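Local coordinates for uncharacterized protein DUF1470 (Jannaschia sp. CCS1, PDB 3H0N) that is of unknown function but binds zinc through a treble-clef zinc finger and may act as a transcription regulator, at residues M2-S15 and W125-H139. Numbering follows the deposited sequence.
Sequences MNLDSYERTGLRVS and WTAICAEGLAREIGH
G11 lies almost against C129, their CA atoms 4.0 Å apart, where helix 10-22 presses hardest on helix 121-138. The axes of the segments 10-15 and 125-138 approach to 7.1 Å and cross at -105°. G11 CA sends a CH...O contact to I128 O, and a CB on either G11 or G132 would run into the opposite backbone. S15 tucks in alongside: with OG anti to the carbonyl carbon (chi1 -71°), it bonds back to G11 O while lying 3.2 Å from C129 CB. The L12 and L133 side chains cross at about a right angle, CD1 touching CD2 at 3.8 Å, and T10 CG2 touches the W125 ring edge.

Toward H139 and exposed M2, charge and water take over. R135 points NH1 at E8 O (2.8 Å), NH2 adding a weak bond, while NE and NH2 grip the E131 carboxylate side-on. With a leucine in place of R135, E8 O would probably lose both these donors, and E131 its charged mate. One water bridges G11 N and, weakly, R135 NH2. R9 NH1 forms a salt bridge with E136 OE2 (2.9 Å), though its hydrogen bond is weak and bent (126°). M2 CE lies over one R9 guanidinium face, 3.5 Å from E136 OE1, which N141 also binds. Another water takes a weak bond from R9 NH1, donates to E136 OE1 and meets H139 ND1.

This crossing packs the N-terminal helix 10-22 across helix 121-138, two glycines letting the backbones meet, within the fold named the ABATE domain.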
HETATM    1  N   MSE A   2      12.456   5.149  -5.267  1.00 31.72           N
HETATM    2  CA  MSE A   2      11.905   5.247  -3.882  1.00 31.43           C
HETATM    3  C   MSE A   2      12.512   6.338  -2.968  1.00 28.22           C
HETATM    4  O   MSE A   2      13.742   6.483  -2.889  1.00 30.97           O
HETATM    5  CB  MSE A   2      12.100   3.900  -3.168  1.00 34.64           C
HETATM    6  CG  MSE A   2      11.973   4.029  -1.666  1.00 31.49           C
HETATM    7 SE   MSE A   2      12.127   2.445  -0.621  0.75 24.98          SE
HETATM    8  CE  MSE A   2      11.186   1.162  -1.851  1.00 17.37           C
ATOM      9  N   ASN A   3      11.641   7.037  -2.224  1.00 22.64           N
ATOM     10  CA  ASN A   3      12.061   7.964  -1.182  1.00 17.23           C
ATOM     11  C   ASN A   3      11.778   7.373   0.168  1.00 17.98           C
ATOM     12  O   ASN A   3      10.664   7.366   0.689  1.00 15.57           O
ATOM     13  CB  ASN A   3      11.382   9.331  -1.355  1.00 17.38           C
ATOM     14  CG  ASN A   3      11.739  10.336  -0.263  1.00 15.54           C
ATOM     15  OD1 ASN A   3      12.521  10.094   0.637  1.00 15.10           O
ATOM     16  ND2 ASN A   3      11.110  11.498  -0.348  1.00 16.99           N
ATOM     17  N   LEU A   4      12.837   6.846   0.730  1.00 15.32           N
ATOM     18  CA  LEU A   4      12.800   6.221   2.008  1.00 14.94           C
ATOM     19  C   LEU A   4      12.336   7.145   3.163  1.00 13.71           C
ATOM     20  O   LEU A   4      11.859   6.678   4.175  1.00 17.39           O
ATOM     21  CB  LEU A   4      14.177   5.623   2.245  1.00 16.98           C
ATOM     22  CG  LEU A   4      14.334   4.739   3.418  1.00 18.79           C
ATOM     23  CD1 LEU A   4      13.357   3.540   3.398  1.00 19.86           C
ATOM     24  CD2 LEU A   4      15.794   4.212   3.401  1.00 19.53           C
ATOM     25  N   ASP A   5      12.410   8.486   2.978  1.00 14.16           N
ATOM     26  CA  ASP A   5      11.958   9.463   3.981  1.00 15.20           C
ATOM     27  C   ASP A   5      10.487   9.877   3.836  1.00 15.09           C
ATOM     28  O   ASP A   5       9.990  10.680   4.643  1.00 16.90           O
ATOM     29  CB  ASP A   5      12.812  10.756   3.937  1.00 14.75           C
ATOM     30  CG  ASP A   5      14.125  10.624   4.682  1.00 18.17           C
ATOM     31  OD1 ASP A   5      14.345   9.603   5.356  1.00 20.41           O
ATOM     32  OD2 ASP A   5      14.962  11.543   4.583  1.00 18.65           O
ATOM     33  N   SER A   6       9.823   9.387   2.799  1.00 14.38           N
ATOM     34  CA  SER A   6       8.462   9.765   2.549  1.00 12.82           C
ATOM     35  C   SER A   6       7.543   9.113   3.560  1.00 12.11           C
ATOM     36  O   SER A   6       7.831   8.094   4.185  1.00 11.40           O
ATOM     37  CB  SER A   6       8.045   9.347   1.146  1.00 13.89           C
ATOM     38  OG  SER A   6       7.960   7.984   1.014  1.00 16.10           O
ATOM     39  N   TYR A   7       6.376   9.709   3.684  1.00 11.21           N
ATOM     40  CA  TYR A   7       5.337   9.129   4.506  1.00 11.59           C
ATOM     41  C   TYR A   7       5.087   7.689   4.093  1.00 12.08           C
ATOM     42  O   TYR A   7       4.875   6.815   4.915  1.00 11.26           O
ATOM     43  CB  TYR A   7       4.017   9.963   4.437  1.00 12.45           C
ATOM     44  CG  TYR A   7       2.882   9.308   5.184  1.00 12.02           C
ATOM     45  CD1 TYR A   7       2.711   9.485   6.562  1.00 14.36           C
ATOM     46  CD2 TYR A   7       2.040   8.446   4.529  1.00 11.77           C
ATOM     47  CE1 TYR A   7       1.674   8.817   7.236  1.00 13.89           C
ATOM     48  CE2 TYR A   7       1.048   7.758   5.189  1.00 12.55           C
ATOM     49  CZ  TYR A   7       0.864   7.944   6.543  1.00 11.80           C
ATOM     50  OH  TYR A   7      -0.098   7.252   7.235  1.00 12.63           O
ATOM     51  N   GLU A   8       5.034   7.457   2.799  1.00 12.39           N
ATOM     52  CA  GLU A   8       4.680   6.162   2.242  1.00 12.85           C
ATOM     53  C   GLU A   8       5.645   5.042   2.606  1.00 12.29           C
ATOM     54  O   GLU A   8       5.253   3.872   2.605  1.00 13.69           O
ATOM     55  CB  GLU A   8       4.578   6.263   0.697  1.00 13.70           C
ATOM     56  CG  GLU A   8       3.361   7.027   0.238  1.00 18.07           C
ATOM     57  CD  GLU A   8       3.477   8.557   0.347  1.00 21.32           C
ATOM     58  OE1 GLU A   8       4.586   9.131   0.533  1.00 18.97           O
ATOM     59  OE2 GLU A   8       2.414   9.212   0.188  1.00 23.49           O
ATOM     60  N   ARG A   9       6.886   5.390   2.928  1.00 12.20           N
ATOM     61  CA  ARG A   9       7.891   4.402   3.335  1.00 10.90           C
ATOM     62  C   ARG A   9       8.183   4.461   4.832  1.00 11.45           C
ATOM     63  O   ARG A   9       9.222   3.948   5.283  1.00 10.73           O
ATOM     64  CB  ARG A   9       9.181   4.561   2.580  1.00 12.83           C
ATOM     65  CG  ARG A   9       9.036   4.602   1.128  1.00 21.29           C
ATOM     66  CD  ARG A   9       8.450   3.366   0.577  1.00 19.85           C
ATOM     67  NE  ARG A   9       8.206   3.632  -0.845  1.00 23.06           N
ATOM     68  CZ  ARG A   9       7.723   2.763  -1.731  1.00 32.24           C
ATOM     69  NH1 ARG A   9       7.441   1.509  -1.382  1.00 30.94           N
ATOM     70  NH2 ARG A   9       7.552   3.162  -2.992  1.00 26.55           N
ATOM     71  N   THR A  10       7.286   5.022   5.627  1.00 10.67           N
ATOM     72  CA  THR A  10       7.457   5.075   7.079  1.00 10.68           C
ATOM     73  C   THR A  10       7.742   3.709   7.707  1.00 10.95           C
ATOM     74  O   THR A  10       8.657   3.571   8.543  1.00 10.27           O
ATOM     75  CB  THR A  10       6.219   5.716   7.733  1.00 10.77           C
ATOM     76  OG1 THR A  10       6.101   7.081   7.285  1.00 12.13           O
ATOM     77  CG2 THR A  10       6.354   5.700   9.253  1.00 12.63           C
ATOM     78  N   GLY A  11       6.952   2.694   7.382  1.00 10.87           N
ATOM     79  CA  GLY A  11       7.130   1.401   8.009  1.00 11.16           C
ATOM     80  C   GLY A  11       8.475   0.802   7.689  1.00 11.09           C
ATOM     81  O   GLY A  11       9.142   0.253   8.562  1.00 10.95           O
ATOM     82  N   LEU A  12       8.866   0.912   6.435  1.00 10.19           N
ATOM     83  CA  LEU A  12      10.194   0.421   6.033  1.00 10.64           C
ATOM     84  C   LEU A  12      11.299   1.160   6.754  1.00 11.52           C
ATOM     85  O   LEU A  12      12.253   0.552   7.319  1.00 11.79           O
ATOM     86  CB  LEU A  12      10.376   0.541   4.498  1.00 12.14           C
ATOM     87  CG  LEU A  12      11.742   0.173   3.912  1.00 10.60           C
ATOM     88  CD1 LEU A  12      12.055  -1.312   4.185  1.00 12.16           C
ATOM     89  CD2 LEU A  12      11.762   0.481   2.414  1.00 10.87           C
ATOM     90  N   ARG A  13      11.209   2.487   6.776  1.00 10.69           N
ATOM     91  CA  ARG A  13      12.246   3.317   7.367  1.00 10.32           C
ATOM     92  C   ARG A  13      12.366   3.088   8.864  1.00 11.33           C
ATOM     93  O   ARG A  13      13.474   2.915   9.386  1.00 11.84           O
ATOM     94  CB  ARG A  13      11.916   4.788   7.117  1.00 11.11           C
ATOM     95  CG  ARG A  13      12.874   5.776   7.736  1.00 13.58           C
ATOM     96  CD  ARG A  13      12.529   7.218   7.424  1.00 14.43           C
ATOM     97  NE  ARG A  13      11.233   7.696   7.892  1.00 16.11           N
ATOM     98  CZ  ARG A  13      10.095   7.811   7.155  1.00 11.93           C
ATOM     99  NH1 ARG A  13       9.982   7.401   5.899  1.00 15.23           N
ATOM    100  NH2 ARG A  13       9.035   8.343   7.746  1.00 19.18           N
ATOM    101  N   VAL A  14      11.245   3.078   9.562  1.00 11.37           N
ATOM    102  CA  VAL A  14      11.265   2.890  10.998  1.00 10.38           C
ATOM    103  C   VAL A  14      11.761   1.472  11.315  1.00 11.83           C
ATOM    104  O   VAL A  14      12.505   1.271  12.269  1.00 10.69           O
ATOM    105  CB  VAL A  14       9.891   3.176  11.606  1.00 10.07           C
ATOM    106  CG1 VAL A  14       9.789   2.723  13.065  1.00 10.26           C
ATOM    107  CG2 VAL A  14       9.565   4.673  11.535  1.00 12.37           C
ATOM    108  N   SER A  15      11.379   0.482  10.510  1.00 11.10           N
ATOM    109  CA  SER A  15      11.840  -0.902  10.744  1.00 10.48           C
ATOM    110  C   SER A  15      13.374  -0.968  10.708  1.00 10.63           C
ATOM    111  O   SER A  15      14.001  -1.520  11.611  1.00 10.45           O
ATOM    112  CB  SER A  15      11.324  -1.852   9.656  1.00 12.21           C
ATOM    113  OG  SER A  15       9.931  -2.084   9.762  1.00 11.04           O
ATOM    114  N   TRP A 125       2.751   0.605  15.928  1.00 10.15           N
ATOM    115  CA  TRP A 125       4.060   0.589  15.246  1.00  9.18           C
ATOM    116  C   TRP A 125       4.416  -0.803  14.753  1.00  8.44           C
ATOM    117  O   TRP A 125       5.021  -0.914  13.694  1.00  9.25           O
ATOM    118  CB  TRP A 125       5.138   1.250  16.115  1.00 10.17           C
ATOM    119  CG  TRP A 125       4.999   2.740  16.045  1.00  8.73           C
ATOM    120  CD1 TRP A 125       4.449   3.550  16.962  1.00 11.33           C
ATOM    121  CD2 TRP A 125       5.291   3.539  14.898  1.00  8.79           C
ATOM    122  NE1 TRP A 125       4.416   4.858  16.478  1.00 13.78           N
ATOM    123  CE2 TRP A 125       4.920   4.865  15.205  1.00 12.88           C
ATOM    124  CE3 TRP A 125       5.845   3.263  13.650  1.00 10.65           C
ATOM    125  CZ2 TRP A 125       5.073   5.917  14.288  1.00 13.60           C
ATOM    126  CZ3 TRP A 125       5.988   4.311  12.750  1.00 12.85           C
ATOM    127  CH2 TRP A 125       5.609   5.599  13.067  1.00 14.94           C
ATOM    128  N   THR A 126       3.966  -1.847  15.435  1.00  8.52           N
ATOM    129  CA  THR A 126       4.124  -3.202  14.947  1.00  9.90           C
ATOM    130  C   THR A 126       3.404  -3.376  13.627  1.00 10.64           C
ATOM    131  O   THR A 126       3.979  -3.911  12.666  1.00 10.17           O
ATOM    132  CB  THR A 126       3.644  -4.232  15.974  1.00  8.54           C
ATOM    133  OG1 THR A 126       4.401  -4.069  17.178  1.00 10.36           O
ATOM    134  CG2 THR A 126       3.861  -5.645  15.441  1.00 11.47           C
ATOM    135  N   ALA A 127       2.157  -2.925  13.527  1.00  8.89           N
ATOM    136  CA  ALA A 127       1.410  -3.025  12.282  1.00  9.83           C
ATOM    137  C   ALA A 127       2.015  -2.212  11.169  1.00  8.68           C
ATOM    138  O   ALA A 127       2.059  -2.670  10.008  1.00 10.05           O
ATOM    139  CB  ALA A 127      -0.067  -2.582  12.530  1.00 10.57           C
ATOM    140  N   ILE A 128       2.449  -0.994  11.477  1.00  8.35           N
ATOM    141  CA  ILE A 128       3.036  -0.118  10.469  1.00 10.17           C
ATOM    142  C   ILE A 128       4.300  -0.748   9.905  1.00  8.72           C
ATOM    143  O   ILE A 128       4.522  -0.793   8.678  1.00  9.53           O
ATOM    144  CB  ILE A 128       3.350   1.255  11.058  1.00  9.46           C
ATOM    145  CG1 ILE A 128       2.031   2.016  11.366  1.00  9.17           C
ATOM    146  CG2 ILE A 128       4.160   2.130  10.083  1.00 10.32           C
ATOM    147  CD1 ILE A 128       2.231   3.284  12.201  1.00 10.28           C
ATOM    148  N   CYS A 129       5.142  -1.209  10.802  1.00  9.50           N
ATOM    149  CA  CYS A 129       6.419  -1.800  10.384  1.00  9.70           C
ATOM    150  C   CYS A 129       6.206  -3.079   9.606  1.00  8.89           C
ATOM    151  O   CYS A 129       6.832  -3.286   8.560  1.00  9.48           O
ATOM    152  CB  CYS A 129       7.322  -2.048  11.586  1.00 10.19           C
ATOM    153  SG  CYS A 129       7.984  -0.521  12.321  1.00 10.92           S
ATOM    154  N   ALA A 130       5.301  -3.925  10.089  1.00  9.59           N
ATOM    155  CA  ALA A 130       5.042  -5.191   9.407  1.00  9.54           C
ATOM    156  C   ALA A 130       4.505  -4.989   8.004  1.00 10.18           C
ATOM    157  O   ALA A 130       4.916  -5.635   7.064  1.00 10.80           O
ATOM    158  CB  ALA A 130       4.074  -6.131  10.219  1.00 12.50           C
ATOM    159  N   GLU A 131       3.530  -4.078   7.875  1.00  9.55           N
ATOM    160  CA  GLU A 131       2.979  -3.787   6.533  1.00 10.04           C
ATOM    161  C   GLU A 131       4.072  -3.223   5.614  1.00  9.64           C
ATOM    162  O   GLU A 131       4.144  -3.527   4.430  1.00 10.18           O
ATOM    163  CB  GLU A 131       1.753  -2.866   6.568  1.00 10.73           C
ATOM    164  CG  GLU A 131       1.093  -2.647   5.188  1.00 11.26           C
ATOM    165  CD  GLU A 131       1.778  -1.620   4.282  1.00 13.26           C
ATOM    166  OE1 GLU A 131       2.504  -0.726   4.788  1.00 12.44           O
ATOM    167  OE2 GLU A 131       1.563  -1.709   3.035  1.00 12.29           O
ATOM    168  N   GLY A 132       4.938  -2.382   6.169  1.00  9.04           N
ATOM    169  CA  GLY A 132       5.981  -1.752   5.337  1.00 10.45           C
ATOM    170  C   GLY A 132       6.939  -2.784   4.765  1.00  9.14           C
ATOM    171  O   GLY A 132       7.293  -2.771   3.569  1.00  9.82           O
ATOM    172  N   LEU A 133       7.351  -3.717   5.612  1.00  9.64           N
ATOM    173  CA  LEU A 133       8.204  -4.810   5.124  1.00  9.18           C
ATOM    174  C   LEU A 133       7.460  -5.719   4.171  1.00  9.85           C
ATOM    175  O   LEU A 133       7.980  -6.112   3.121  1.00  9.29           O
ATOM    176  CB  LEU A 133       8.812  -5.614   6.262  1.00  9.57           C
ATOM    177  CG  LEU A 133       9.753  -4.839   7.142  1.00 10.01           C
ATOM    178  CD1 LEU A 133      10.225  -5.754   8.277  1.00 12.41           C
ATOM    179  CD2 LEU A 133      10.919  -4.223   6.405  1.00 11.60           C
ATOM    180  N   ALA A 134       6.225  -6.070   4.521  1.00  8.62           N
ATOM    181  CA  ALA A 134       5.391  -6.923   3.659  1.00  9.16           C
ATOM    182  C   ALA A 134       5.218  -6.320   2.263  1.00  8.46           C
ATOM    183  O   ALA A 134       5.226  -7.031   1.252  1.00  9.98           O
ATOM    184  CB  ALA A 134       4.024  -7.237   4.307  1.00 10.09           C
ATOM    185  N   ARG A 135       5.003  -5.016   2.224  1.00  9.31           N
ATOM    186  CA  ARG A 135       4.792  -4.335   0.953  1.00  9.69           C
ATOM    187  C   ARG A 135       5.981  -4.462   0.036  1.00  9.29           C
ATOM    188  O   ARG A 135       5.875  -4.642  -1.169  1.00  9.84           O
ATOM    189  CB  ARG A 135       4.403  -2.886   1.196  1.00  9.40           C
ATOM    190  CG  ARG A 135       3.869  -2.231  -0.052  1.00 12.04           C
ATOM    191  CD  ARG A 135       3.780  -0.747   0.039  1.00 13.96           C
ATOM    192  NE  ARG A 135       3.370  -0.237   1.324  1.00 12.16           N
ATOM    193  CZ  ARG A 135       3.737   0.959   1.773  1.00 12.01           C
ATOM    194  NH1 ARG A 135       4.415   1.781   1.017  1.00 12.77           N
ATOM    195  NH2 ARG A 135       3.393   1.333   2.987  1.00 12.58           N
ATOM    196  N   GLU A 136       7.181  -4.353   0.612  1.00 10.34           N
ATOM    197  CA  GLU A 136       8.379  -4.487  -0.208  1.00  9.71           C
ATOM    198  C   GLU A 136       8.593  -5.909  -0.741  1.00  8.73           C
ATOM    199  O   GLU A 136       9.125  -6.083  -1.832  1.00 10.48           O
ATOM    200  CB  GLU A 136       9.627  -4.027   0.554  1.00 10.06           C
ATOM    201  CG  GLU A 136       9.630  -2.551   0.969  1.00 11.46           C
ATOM    202  CD  GLU A 136       9.351  -1.572  -0.132  1.00 12.61           C
ATOM    203  OE1 GLU A 136       9.630  -1.893  -1.312  1.00 13.06           O
ATOM    204  OE2 GLU A 136       8.818  -0.474   0.198  1.00 14.31           O
ATOM    205  N   ILE A 137       8.152  -6.922   0.014  1.00  9.54           N
ATOM    206  CA  ILE A 137       8.158  -8.289  -0.480  1.00  9.79           C
ATOM    207  C   ILE A 137       7.182  -8.376  -1.676  1.00  9.05           C
ATOM    208  O   ILE A 137       7.508  -8.898  -2.729  1.00  9.37           O
ATOM    209  CB  ILE A 137       7.759  -9.285   0.625  1.00 10.23           C
ATOM    210  CG1 ILE A 137       8.778  -9.279   1.792  1.00 10.77           C
ATOM    211  CG2 ILE A 137       7.531 -10.695   0.062  1.00  9.98           C
ATOM    212  CD1 ILE A 137       8.290 -10.045   3.037  1.00 10.59           C
ATOM    213  N   GLY A 138       5.981  -7.813  -1.524  1.00  9.70           N
ATOM    214  CA  GLY A 138       5.026  -7.804  -2.624  1.00 11.13           C
ATOM    215  C   GLY A 138       5.515  -7.077  -3.832  1.00 10.39           C
ATOM    216  O   GLY A 138       5.192  -7.451  -4.984  1.00 10.97           O
ATOM    217  N   HIS A 139       6.311  -6.039  -3.618  1.00  9.31           N
ATOM    218  CA  HIS A 139       6.864  -5.248  -4.726  1.00  8.73           C
ATOM    219  C   HIS A 139       8.128  -5.831  -5.330  1.00  9.72           C
ATOM    220  O   HIS A 139       8.787  -5.193  -6.157  1.00 11.45           O
ATOM    221  CB  HIS A 139       7.092  -3.780  -4.300  1.00 10.94           C
ATOM    222  CG  HIS A 139       5.811  -3.017  -4.067  1.00 12.52           C
ATOM    223  ND1 HIS A 139       5.776  -1.735  -3.560  1.00 16.14           N
ATOM    224  CD2 HIS A 139       4.521  -3.386  -4.257  1.00 15.85           C
ATOM    225  CE1 HIS A 139       4.512  -1.336  -3.491  1.00 13.56           C
ATOM    226  NE2 HIS A 139       3.731  -2.319  -3.891  1.00 17.74           N
TER
HETATM  227  O   HOH W   1       8.048  -0.460  -3.069  1.00 18.30           O
HETATM  228  O   HOH W   2       4.600   2.624   5.658  1.00 12.53           O